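Local coordinates for listeria nuclear targeted protein A (Listeria monocytogenes, PDB 4CIH) that relieves the repression of host interferon-stimulated genes by blocking recruitment of the chromatin repressor BAHD1 to them, at residues 80-83 / 84-88; 112-115 / 116-120. The protein carries 2 engineered substitutions. All blocks are in the same frame, centred on the assembly; numbering follows the deposited sequence.

Both contacts are local, each within a few turns of chain in the four-helical up-and-down bundle of this protein. Contact 1 (residues 80-83 / 84-88) lies near the start of helix 77-103, while contact 2 (112-115 / 116-120) closes the short helix 109-117 that follows it. Their centres are about 19 Å apart and their nearest atoms about 4 Å, without touching. Helix 77-103 joins them: F82 and F86 near its start face helix 8-34, whereas F92, farther along, meets both F114 and Y118 of contact 2. Contact 1 is partly buried, about 12 Å from the chain centre; contact 2 is a surface contact about 17 Å from it.

Contact 1 of 2, residues 80-83 / 84-88; sequences EAFK and KIFKE
E80 and K84 make one of four successive i to i+4 backbone hydrogen bonds in helix 77-103, one of the long helices of the four-helical bundle. K84 N reaches E80 O over 2.6 Å. I85 N bonds A81 O with a nearly straight N-H, and K87 N bonds K83 O. F86 N bonds F82 O likewise, though that oxygen is less surely placed. On the inner face, F82 and F86 lie side by side and point the same way, each with CG opposite its backbone N (chi1 159° and 169°). F86 CB sits over one face of the F82 ring as a CH-pi contact, displaced toward the rim, and the two rings lie obliquely, planes 53° apart and centroids 5.4 Å apart. Large apolar rings suit this face because I12 and L16 of helix 8-34 and L132 and L139 of helix 121-139 pack against it. Lysine suits the exposed positions K84 and K87, where a long chain can carry its charge into water, while the K83 and K87 chains also pack on L64. E80 OE1 and K83 NZ both hydrogen-bond S72 OG, and one bond back from NZ, K83 CE lies 4.1 Å from K87 CD.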
loop_
_atom_site.group_PDB
_atom_site.type_symbol
_atom_site.label_atom_id
_atom_site.label_comp_id
_atom_site.label_asym_id
_atom_site.label_seq_id
_atom_site.Cartn_x
_atom_site.Cartn_y
_atom_site.Cartn_z
ATOM N N GLU A 80 6.673 0.182 -16.309
ATOM C CA GLU A 80 5.230 -0.011 -16.236
ATOM C C GLU A 80 4.956 -1.228 -15.401
ATOM O O GLU A 80 3.996 -1.237 -14.623
ATOM C CB GLU A 80 4.555 -0.247 -17.601
ATOM C CG GLU A 80 3.486 -1.370 -17.584
ATOM C CD GLU A 80 2.064 -0.908 -17.193
ATOM O OE1 GLU A 80 1.922 0.119 -16.521
ATOM O OE2 GLU A 80 1.057 -1.552 -17.557
ATOM N N ALA A 81 5.748 -2.268 -15.637
ATOM C CA ALA A 81 5.669 -3.520 -14.905
ATOM C C ALA A 81 5.540 -3.201 -13.441
ATOM O O ALA A 81 4.592 -3.660 -12.799
ATOM C CB ALA A 81 6.914 -4.356 -15.164
ATOM N N PHE A 82 6.451 -2.355 -12.949
ATOM C CA PHE A 82 6.499 -1.878 -11.558
ATOM C C PHE A 82 5.259 -1.111 -11.123
ATOM O O PHE A 82 4.748 -1.286 -10.010
ATOM C CB PHE A 82 7.750 -0.993 -11.352
ATOM C CG PHE A 82 7.644 -0.068 -10.180
ATOM C CD1 PHE A 82 7.683 -0.578 -8.881
ATOM C CD2 PHE A 82 7.496 1.312 -10.364
ATOM C CE1 PHE A 82 7.542 0.251 -7.787
ATOM C CE2 PHE A 82 7.399 2.140 -9.269
ATOM C CZ PHE A 82 7.400 1.608 -7.988
ATOM N N LYS A 83 4.807 -0.204 -11.985
ATOM C CA LYS A 83 3.605 0.564 -11.690
ATOM C C LYS A 83 2.456 -0.431 -11.602
ATOM O O LYS A 83 1.585 -0.309 -10.734
ATOM C CB LYS A 83 3.381 1.644 -12.774
ATOM C CG LYS A 83 1.989 2.289 -12.865
ATOM C CD LYS A 83 1.012 1.613 -13.811
ATOM C CE LYS A 83 -0.290 2.430 -13.964
ATOM N NZ LYS A 83 -0.489 3.076 -15.297
ATOM N N LYS A 84 2.442 -1.397 -12.524
ATOM C CA LYS A 84 1.289 -2.289 -12.747
ATOM C C LYS A 84 1.095 -3.136 -11.518
ATOM O O LYS A 84 -0.023 -3.329 -11.049
ATOM C CB LYS A 84 1.542 -3.186 -13.968
ATOM C CG LYS A 84 0.638 -4.399 -14.019
ATOM C CD LYS A 84 0.789 -5.131 -15.346
ATOM C CE LYS A 84 0.085 -6.462 -15.284
ATOM N NZ LYS A 84 1.077 -7.539 -15.585
ATOM N N ILE A 85 2.210 -3.637 -10.999
ATOM C CA ILE A 85 2.215 -4.341 -9.738
ATOM C C ILE A 85 1.979 -3.353 -8.602
ATOM O O ILE A 85 1.013 -3.499 -7.846
ATOM C CB ILE A 85 3.526 -5.120 -9.533
ATOM C CG1 ILE A 85 3.473 -5.948 -8.256
ATOM C CG2 ILE A 85 4.730 -4.198 -9.524
ATOM C CD1 ILE A 85 3.296 -7.418 -8.515
ATOM N N PHE A 86 2.834 -2.341 -8.484
ATOM C CA PHE A 86 2.734 -1.403 -7.362
ATOM C C PHE A 86 1.313 -0.867 -7.209
ATOM O O PHE A 86 0.852 -0.646 -6.110
ATOM C CB PHE A 86 3.746 -0.278 -7.548
ATOM C CG PHE A 86 3.577 0.878 -6.601
ATOM C CD1 PHE A 86 2.539 1.796 -6.769
ATOM C CD2 PHE A 86 4.510 1.102 -5.602
ATOM C CE1 PHE A 86 2.407 2.873 -5.918
ATOM C CE2 PHE A 86 4.380 2.158 -4.739
ATOM C CZ PHE A 86 3.326 3.050 -4.892
ATOM N N LYS A 87 0.592 -0.727 -8.309
ATOM C CA LYS A 87 -0.800 -0.271 -8.250
ATOM C C LYS A 87 -1.605 -1.370 -7.612
ATOM O O LYS A 87 -2.428 -1.116 -6.715
ATOM C CB LYS A 87 -1.371 0.109 -9.639
ATOM C CG LYS A 87 -2.034 1.503 -9.674
ATOM C CD LYS A 87 -2.931 1.787 -10.898
ATOM C CE LYS A 87 -4.242 2.428 -10.476
ATOM N NZ LYS A 87 -5.482 1.888 -11.127
ATOM N N GLU A 88 -1.348 -2.599 -8.033
ATOM C CA GLU A 88 -2.054 -3.740 -7.459
ATOM C C GLU A 88 -1.642 -4.026 -5.986
ATOM O O GLU A 88 -2.501 -4.303 -5.160
ATOM C CB GLU A 88 -1.849 -5.010 -8.301
ATOM C CG GLU A 88 -2.798 -5.307 -9.481
ATOM C CD GLU A 88 -2.040 -6.181 -10.471
ATOM O OE1 GLU A 88 -0.947 -6.570 -10.035
ATOM O OE2 GLU A 88 -2.447 -6.445 -11.637
#

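Contact 2 of 2, residues 112-115 / 116-120; sequences AVFK and KTYPN
F114 and Y118 are brought together by different first torsions: chi1 of F114 is -165°, which sets CG opposite the backbone N, and chi1 of Y118 is -52°, which leaves CG beside its own N. The pair closes helix 109-117, the short helix before the last helix of the four-helical bundle. Y118, the first residue to leave helical backbone angles, still gives its N-H to F114 O at 2.8 Å. Two residues earlier K116 N bonds A112 O at 3.0 Å. The Y118 ring then turns an edge to F114 in an edge-to-face pair, with centroids 5.5 Å apart and planes at 54°. Phenylalanine suits the buried place because its apolar ring also packs on F92, R96 and V99 of helix 77-103. Tyrosine suits the partly exposed end, where its ring meets F92 edge-to-face and also touches F124, while its hydroxyl supplies a polar tip. P119 follows; its ring closure restricts phi and its N has no hydrogen to offer, which fits a place where the helix has stopped. On the outer side the K116 chain runs past the preceding turn, CG lying 3.3 Å from A112 O. Over the face of F114, Y118 CD2 stands 4.2 Å above the ring centre.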
loop_
_atom_site.group_PDB
_atom_site.type_symbol
_atom_site.label_atom_id
_atom_site.label_comp_id
_atom_site.label_asym_id
_atom_site.label_seq_id
_atom_site.Cartn_x
_atom_site.Cartn_y
_atom_site.Cartn_z
ATOM N N ALA A 112 -17.035 -8.489 2.033
ATOM C CA ALA A 112 -17.620 -9.121 0.829
ATOM C C ALA A 112 -16.801 -8.834 -0.436
ATOM O O ALA A 112 -16.266 -9.752 -1.063
ATOM C CB ALA A 112 -19.047 -8.646 0.626
ATOM N N VAL A 113 -16.811 -7.571 -0.851
ATOM C CA VAL A 113 -16.090 -7.053 -2.017
ATOM C C VAL A 113 -14.596 -7.350 -1.952
ATOM O O VAL A 113 -13.893 -7.386 -2.971
ATOM C CB VAL A 113 -16.245 -5.523 -2.022
ATOM C CG1 VAL A 113 -15.415 -4.854 -3.109
ATOM C CG2 VAL A 113 -17.711 -5.158 -2.059
ATOM N N PHE A 114 -14.125 -7.567 -0.729
ATOM C CA PHE A 114 -12.746 -7.935 -0.509
ATOM C C PHE A 114 -12.443 -9.275 -1.149
ATOM O O PHE A 114 -11.599 -9.376 -2.039
ATOM C CB PHE A 114 -12.419 -7.978 0.994
ATOM C CG PHE A 114 -10.949 -8.004 1.257
ATOM C CD1 PHE A 114 -10.236 -9.189 1.137
ATOM C CD2 PHE A 114 -10.258 -6.822 1.489
ATOM C CE1 PHE A 114 -8.863 -9.199 1.294
ATOM C CE2 PHE A 114 -8.889 -6.830 1.683
ATOM C CZ PHE A 114 -8.190 -8.022 1.586
ATOM N N LYS A 115 -13.113 -10.305 -0.654
ATOM C CA LYS A 115 -12.968 -11.672 -1.123
ATOM C C LYS A 115 -13.416 -11.749 -2.575
ATOM O O LYS A 115 -13.043 -12.657 -3.334
ATOM C CB LYS A 115 -13.853 -12.592 -0.277
ATOM C CG LYS A 115 -13.316 -12.908 1.116
ATOM C CD LYS A 115 -14.428 -13.265 2.109
ATOM C CE LYS A 115 -13.992 -14.297 3.165
ATOM N NZ LYS A 115 -14.225 -15.727 2.773
ATOM N N LYS A 116 -14.257 -10.807 -2.980
ATOM C CA LYS A 116 -14.587 -10.797 -4.384
ATOM C C LYS A 116 -13.330 -10.368 -5.089
ATOM O O LYS A 116 -12.757 -11.127 -5.848
ATOM C CB LYS A 116 -15.811 -9.916 -4.700
ATOM C CG LYS A 116 -17.103 -10.526 -4.155
ATOM C CD LYS A 116 -18.373 -9.869 -4.692
ATOM C CE LYS A 116 -19.557 -10.815 -4.555
ATOM N NZ LYS A 116 -20.483 -10.761 -5.715
ATOM N N THR A 117 -12.837 -9.178 -4.790
ATOM C CA THR A 117 -11.730 -8.664 -5.594
ATOM C C THR A 117 -10.386 -9.414 -5.457
ATOM O O THR A 117 -9.544 -9.403 -6.371
ATOM C CB THR A 117 -11.674 -7.107 -5.614
ATOM O OG1 THR A 117 -10.324 -6.641 -5.553
ATOM C CG2 THR A 117 -12.474 -6.491 -4.477
ATOM N N TYR A 118 -10.211 -10.135 -4.356
ATOM C CA TYR A 118 -9.002 -10.943 -4.184
ATOM C C TYR A 118 -9.323 -12.384 -3.804
ATOM O O TYR A 118 -9.334 -12.736 -2.608
ATOM C CB TYR A 118 -8.054 -10.315 -3.166
ATOM C CG TYR A 118 -7.715 -8.863 -3.435
ATOM C CD1 TYR A 118 -6.790 -8.509 -4.407
ATOM C CD2 TYR A 118 -8.308 -7.846 -2.692
ATOM C CE1 TYR A 118 -6.475 -7.175 -4.639
ATOM C CE2 TYR A 118 -8.006 -6.517 -2.929
ATOM C CZ TYR A 118 -7.082 -6.185 -3.897
ATOM O OH TYR A 118 -6.777 -4.859 -4.123
ATOM N N PRO A 119 -9.603 -13.216 -4.829
ATOM C CA PRO A 119 -9.890 -14.642 -4.731
ATOM C C PRO A 119 -9.061 -15.362 -3.659
ATOM O O PRO A 119 -9.630 -16.065 -2.811
ATOM C CB PRO A 119 -9.535 -15.152 -6.132
ATOM C CG PRO A 119 -9.866 -13.994 -7.032
ATOM C CD PRO A 119 -9.765 -12.734 -6.216
ATOM N N ASN A 120 -7.747 -15.120 -3.644
ATOM C CA ASN A 120 -6.825 -15.923 -2.823
ATOM C C ASN A 120 -5.851 -15.091 -2.028
ATOM O O ASN A 120 -4.736 -14.795 -2.485
ATOM C CB ASN A 120 -6.079 -16.878 -3.720
ATOM C CG ASN A 120 -6.952 -18.003 -4.124
ATOM O OD1 ASN A 120 -8.023 -18.127 -3.556
ATOM N ND2 ASN A 120 -6.559 -18.784 -5.131
#